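Long-range contact in CD180 antigen (Mus musculus, PDB 3T6Q), which may cooperate with MD-1 and TLR4 in the innate response of B cells to bacterial lipopolysaccharide, leading to NF-kappa-B activation: residues A[49-60]-A[74-85]. Sequence-based numbering, arbitrary orientation.
With NAG (2-acetamido-2-deoxy-beta-D-glucopyranose), chain R.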
loop_
_atom_site.group_PDB
_atom_site.type_symbol
_atom_site.label_atom_id
_atom_site.label_comp_id
_atom_site.label_asym_id
_atom_site.label_seq_id
_atom_site.Cartn_x
_atom_site.Cartn_y
_atom_site.Cartn_z
ATOM N N GLN A 49 -22.517 6.753 1.162
ATOM C CA GLN A 49 -22.906 8.162 1.133
ATOM C C GLN A 49 -24.100 8.325 2.117
ATOM O O GLN A 49 -24.488 7.359 2.771
ATOM C CB GLN A 49 -23.292 8.568 -0.313
ATOM C CG GLN A 49 -24.466 7.787 -0.919
ATOM C CD GLN A 49 -24.025 6.606 -1.741
ATOM O OE1 GLN A 49 -22.921 6.590 -2.295
ATOM N NE2 GLN A 49 -24.876 5.604 -1.830
ATOM N N ASN A 50 -24.673 9.524 2.191
ATOM C CA ASN A 50 -25.688 9.863 3.203
ATOM C C ASN A 50 -26.896 8.969 3.220
ATOM O O ASN A 50 -27.495 8.773 4.270
ATOM C CB ASN A 50 -26.095 11.344 3.108
ATOM C CG ASN A 50 -26.917 11.654 1.852
ATOM O OD1 ASN A 50 -26.672 11.110 0.774
ATOM N ND2 ASN A 50 -27.912 12.529 2.002
ATOM N N THR A 51 -27.216 8.344 2.089
ATOM C CA THR A 51 -28.369 7.452 2.005
ATOM C C THR A 51 -28.098 5.970 2.341
ATOM O O THR A 51 -29.034 5.159 2.468
ATOM C CB THR A 51 -28.967 7.495 0.592
ATOM O OG1 THR A 51 -27.901 7.311 -0.344
ATOM C CG2 THR A 51 -29.625 8.865 0.323
ATOM N N THR A 52 -26.834 5.589 2.455
ATOM C CA THR A 52 -26.510 4.166 2.563
ATOM C C THR A 52 -27.017 3.532 3.863
ATOM O O THR A 52 -27.577 2.420 3.854
ATOM C CB THR A 52 -24.985 3.964 2.474
ATOM O OG1 THR A 52 -24.509 4.614 1.281
ATOM C CG2 THR A 52 -24.662 2.463 2.480
ATOM N N PHE A 53 -26.829 4.237 4.980
ATOM C CA PHE A 53 -27.102 3.634 6.309
ATOM C C PHE A 53 -28.206 4.385 7.095
ATOM O O PHE A 53 -28.472 4.058 8.262
ATOM C CB PHE A 53 -25.795 3.621 7.156
ATOM C CG PHE A 53 -24.626 2.867 6.508
ATOM C CD1 PHE A 53 -23.481 3.559 6.103
ATOM C CD2 PHE A 53 -24.664 1.487 6.324
ATOM C CE1 PHE A 53 -22.425 2.887 5.501
ATOM C CE2 PHE A 53 -23.588 0.791 5.710
ATOM C CZ PHE A 53 -22.479 1.496 5.308
ATOM N N SER A 54 -28.818 5.403 6.485
ATOM C CA SER A 54 -29.592 6.393 7.266
ATOM C C SER A 54 -30.770 5.835 8.080
ATOM O O SER A 54 -31.125 6.424 9.092
ATOM C CB SER A 54 -30.031 7.599 6.412
ATOM O OG SER A 54 -30.818 7.149 5.337
ATOM N N ARG A 55 -31.344 4.693 7.700
ATOM C CA ARG A 55 -32.430 4.167 8.532
ATOM C C ARG A 55 -31.988 3.344 9.764
ATOM O O ARG A 55 -32.783 3.134 10.684
ATOM C CB ARG A 55 -33.469 3.434 7.683
ATOM C CG ARG A 55 -33.033 2.082 7.221
ATOM C CD ARG A 55 -34.195 1.399 6.549
ATOM N NE ARG A 55 -33.794 0.094 6.070
ATOM C CZ ARG A 55 -33.863 -1.011 6.791
ATOM N NH1 ARG A 55 -33.465 -2.157 6.263
ATOM N NH2 ARG A 55 -34.333 -0.965 8.030
ATOM N N LEU A 56 -30.716 2.909 9.800
ATOM C CA LEU A 56 -30.181 2.084 10.897
ATOM C C LEU A 56 -29.655 2.981 12.038
ATOM O O LEU A 56 -28.433 3.122 12.286
ATOM C CB LEU A 56 -29.109 1.096 10.373
ATOM C CG LEU A 56 -29.613 0.155 9.286
ATOM C CD1 LEU A 56 -28.536 -0.859 8.880
ATOM C CD2 LEU A 56 -30.906 -0.576 9.679
ATOM N N ILE A 57 -30.602 3.604 12.740
ATOM C CA ILE A 57 -30.274 4.650 13.693
ATOM C C ILE A 57 -29.650 4.091 14.990
ATOM O O ILE A 57 -29.000 4.825 15.736
ATOM C CB ILE A 57 -31.531 5.489 14.063
ATOM C CG1 ILE A 57 -32.647 4.569 14.568
ATOM C CG2 ILE A 57 -31.971 6.362 12.870
ATOM C CD1 ILE A 57 -33.823 5.327 15.165
ATOM N N ASN A 58 -29.892 2.810 15.252
ATOM C CA ASN A 58 -29.465 2.196 16.505
ATOM C C ASN A 58 -28.153 1.374 16.423
ATOM O O ASN A 58 -27.836 0.654 17.371
ATOM C CB ASN A 58 -30.584 1.306 17.040
ATOM C CG ASN A 58 -31.619 2.081 17.876
ATOM O OD1 ASN A 58 -31.587 3.297 17.980
ATOM N ND2 ASN A 58 -32.498 1.345 18.520
ATOM N N LEU A 59 -27.412 1.464 15.309
ATOM C CA LEU A 59 -26.150 0.703 15.161
ATOM C C LEU A 59 -25.172 1.102 16.250
ATOM O O LEU A 59 -24.936 2.312 16.475
ATOM C CB LEU A 59 -25.499 0.948 13.789
ATOM C CG LEU A 59 -26.189 0.341 12.560
ATOM C CD1 LEU A 59 -25.470 0.705 11.263
ATOM C CD2 LEU A 59 -26.376 -1.171 12.719
ATOM N N THR A 60 -24.626 0.107 16.954
ATOM C CA THR A 60 -23.478 0.376 17.838
ATOM C C THR A 60 -22.159 -0.237 17.283
ATOM O O THR A 60 -21.072 0.176 17.663
ATOM C CB THR A 60 -23.736 -0.162 19.273
ATOM O OG1 THR A 60 -23.828 -1.583 19.229
ATOM C CG2 THR A 60 -25.094 0.386 19.830
ATOM N N GLU A 74 -20.085 12.853 1.891
ATOM C CA GLU A 74 -20.559 13.674 3.027
ATOM C C GLU A 74 -21.647 12.950 3.811
ATOM O O GLU A 74 -22.459 12.227 3.248
ATOM C CB GLU A 74 -21.018 15.073 2.569
ATOM C CG GLU A 74 -22.237 15.068 1.660
ATOM C CD GLU A 74 -22.322 16.280 0.736
ATOM O OE1 GLU A 74 -23.364 16.409 0.064
ATOM O OE2 GLU A 74 -21.365 17.080 0.654
ATOM N N ASP A 75 -21.620 13.096 5.137
ATOM C CA ASP A 75 -22.660 12.524 5.992
ATOM C C ASP A 75 -22.987 11.045 5.793
ATOM O O ASP A 75 -24.115 10.617 6.055
ATOM C CB ASP A 75 -23.958 13.358 5.831
ATOM C CG ASP A 75 -23.742 14.835 6.156
ATOM O OD1 ASP A 75 -23.221 15.127 7.253
ATOM O OD2 ASP A 75 -24.073 15.709 5.318
ATOM N N THR A 76 -22.005 10.228 5.371
ATOM C CA THR A 76 -22.264 8.793 5.223
ATOM C C THR A 76 -22.860 8.132 6.515
ATOM O O THR A 76 -23.735 7.220 6.453
ATOM C CB THR A 76 -20.963 8.046 4.789
ATOM O OG1 THR A 76 -20.611 8.439 3.443
ATOM C CG2 THR A 76 -21.173 6.560 4.833
ATOM N N PHE A 77 -22.359 8.568 7.662
ATOM C CA PHE A 77 -22.714 7.937 8.967
ATOM C C PHE A 77 -23.615 8.851 9.789
ATOM O O PHE A 77 -23.608 8.819 11.036
ATOM C CB PHE A 77 -21.432 7.561 9.724
ATOM C CG PHE A 77 -20.619 6.536 8.980
ATOM C CD1 PHE A 77 -19.432 6.892 8.357
ATOM C CD2 PHE A 77 -21.109 5.232 8.824
ATOM C CE1 PHE A 77 -18.711 5.941 7.621
ATOM C CE2 PHE A 77 -20.381 4.277 8.104
ATOM C CZ PHE A 77 -19.193 4.643 7.501
ATOM N N GLN A 78 -24.406 9.664 9.079
ATOM C CA GLN A 78 -25.189 10.735 9.741
ATOM C C GLN A 78 -26.128 10.218 10.802
ATOM O O GLN A 78 -26.340 10.914 11.774
ATOM C CB GLN A 78 -25.984 11.607 8.723
ATOM C CG GLN A 78 -27.025 10.840 7.935
ATOM C CD GLN A 78 -27.701 11.699 6.880
ATOM O OE1 GLN A 78 -27.321 12.849 6.665
ATOM N NE2 GLN A 78 -28.699 11.136 6.218
ATOM N N SER A 79 -26.703 9.017 10.629
ATOM C CA SER A 79 -27.704 8.532 11.591
ATOM C C SER A 79 -27.147 7.620 12.678
ATOM O O SER A 79 -27.922 7.080 13.497
ATOM C CB SER A 79 -28.842 7.785 10.899
ATOM O OG SER A 79 -29.502 8.579 9.926
ATOM N N GLN A 80 -25.826 7.406 12.669
ATOM C CA GLN A 80 -25.174 6.429 13.573
ATOM C C GLN A 80 -24.666 7.151 14.837
ATOM O O GLN A 80 -23.488 7.092 15.190
ATOM C CB GLN A 80 -24.014 5.713 12.823
ATOM C CG GLN A 80 -24.474 4.520 11.999
ATOM C CD GLN A 80 -25.278 4.946 10.781
ATOM O OE1 GLN A 80 -24.742 5.613 9.883
ATOM N NE2 GLN A 80 -26.534 4.542 10.721
ATOM N N HIS A 81 -25.584 7.834 15.517
ATOM C CA HIS A 81 -25.310 8.600 16.718
ATOM C C HIS A 81 -24.820 7.691 17.837
ATOM O O HIS A 81 -24.059 8.126 18.710
ATOM C CB HIS A 81 -26.620 9.338 17.139
ATOM C CG HIS A 81 -27.013 10.508 16.215
ATOM N ND1 HIS A 81 -27.638 11.623 16.667
ATOM C CD2 HIS A 81 -26.852 10.689 14.835
ATOM C CE1 HIS A 81 -27.843 12.490 15.644
ATOM N NE2 HIS A 81 -27.379 11.911 14.514
ATOM N N ARG A 82 -25.248 6.421 17.819
ATOM C CA ARG A 82 -24.899 5.490 18.898
ATOM C C ARG A 82 -23.672 4.600 18.534
ATOM O O ARG A 82 -23.316 3.690 19.260
ATOM C CB ARG A 82 -26.112 4.650 19.312
ATOM C CG ARG A 82 -27.317 5.476 19.813
ATOM C CD ARG A 82 -28.129 4.758 20.897
ATOM N NE ARG A 82 -28.571 3.432 20.456
ATOM C CZ ARG A 82 -28.195 2.261 20.987
ATOM N NH1 ARG A 82 -27.368 2.202 22.036
ATOM N NH2 ARG A 82 -28.657 1.128 20.456
ATOM N N LEU A 83 -23.012 4.883 17.416
ATOM C CA LEU A 83 -21.958 3.980 16.909
ATOM C C LEU A 83 -20.757 3.938 17.859
ATOM O O LEU A 83 -20.209 4.981 18.239
ATOM C CB LEU A 83 -21.486 4.458 15.542
ATOM C CG LEU A 83 -21.397 3.458 14.378
ATOM C CD1 LEU A 83 -20.267 3.865 13.453
ATOM C CD2 LEU A 83 -21.339 1.993 14.721
ATOM N N ASP A 84 -20.387 2.728 18.266
ATOM C CA ASP A 84 -19.241 2.510 19.168
ATOM C C ASP A 84 -17.974 2.041 18.392
ATOM O O ASP A 84 -16.886 2.538 18.646
ATOM C CB ASP A 84 -19.650 1.474 20.224
ATOM C CG ASP A 84 -18.576 1.250 21.289
ATOM O OD1 ASP A 84 -18.166 2.219 21.957
ATOM O OD2 ASP A 84 -18.152 0.096 21.482
ATOM N N THR A 85 -18.149 1.110 17.446
ATOM C CA THR A 85 -17.022 0.502 16.670
ATOM C C THR A 85 -17.375 0.602 15.203
ATOM O O THR A 85 -18.488 0.258 14.812
ATOM C CB THR A 85 -16.837 -0.984 17.059
ATOM O OG1 THR A 85 -16.422 -1.024 18.425
ATOM C CG2 THR A 85 -15.731 -1.722 16.200
HETATM C C1 NAG R . -28.771 12.944 0.915
HETATM C C2 NAG R . -30.210 13.231 1.384
HETATM C C3 NAG R . -31.002 13.953 0.273
HETATM C C4 NAG R . -30.211 15.059 -0.447
HETATM C C5 NAG R . -28.879 14.462 -0.885
HETATM C C6 NAG R . -27.979 15.375 -1.708
HETATM C C7 NAG R . -30.831 11.640 3.183
HETATM C C8 NAG R . -31.525 10.380 3.586
HETATM N N2 NAG R . -30.868 12.021 1.886
HETATM O O3 NAG R . -32.115 14.573 0.857
HETATM O O4 NAG R . -30.956 15.574 -1.538
HETATM O O5 NAG R . -28.200 14.094 0.292
HETATM O O6 NAG R . -27.516 16.404 -0.882
HETATM O O7 NAG R . -30.265 12.273 4.079
HETATM O O HOH W 1 -26.117 6.836 5.702
HETATM O O HOH W 2 -23.541 11.757 0.832
HETATM O O HOH W 3 -28.140 14.033 4.268
HETATM O O HOH W 4 -26.384 4.518 15.720
#
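Two successive coils of the leucine-rich-repeat solenoid meet where 49-60 and 74-85, equivalent loops leading into the parallel strands 61-63 and 85-87, stack one on the other. F53 and F77 come from matching positions and lie side by side, their rings nearly parallel (9°) but slid so far apart that they barely overlap, with F53 CE1 3.6 Å from F77 CE2. Both point inward, F77 onto L62 of strand 61-63, and the carbonyl oxygen of T76 meets the edge of the F53 ring. Next to them the buried amide of Q80 serves the turns of the preceding coil. Bent at chi2 (70°), its chain delivers NE2 to two carbonyls, L56 O at 2.8 Å and F53 O at 3.2 Å, each approached from above the carbonyl plane; L56 N reaches F53 O from the opposite face. S79 OG donates to S54 O at 2.8 Å, in the carbonyl plane and on a lone pair. Toward the strands, T60 O accepts from both D84 N (2.7 Å) and T85 N, while the methyl CG2 of T60 covers one face of the R82 guanidinium. At the other end N50 carries an N-linked glycan, and Q78, extended beyond CG, gives a nearly straight bond (168°) from NE2 to NAG O7, 2.9 Å long; a water also ties N50 ND2, Q78 OE1 and O7 together. Q80 and S79 thus tie the two coils through carbonyls, and the recurrence of a core phenylalanine from one coil to the next is characteristic of the leucine-rich-repeat solenoid, as in Toll-like receptors.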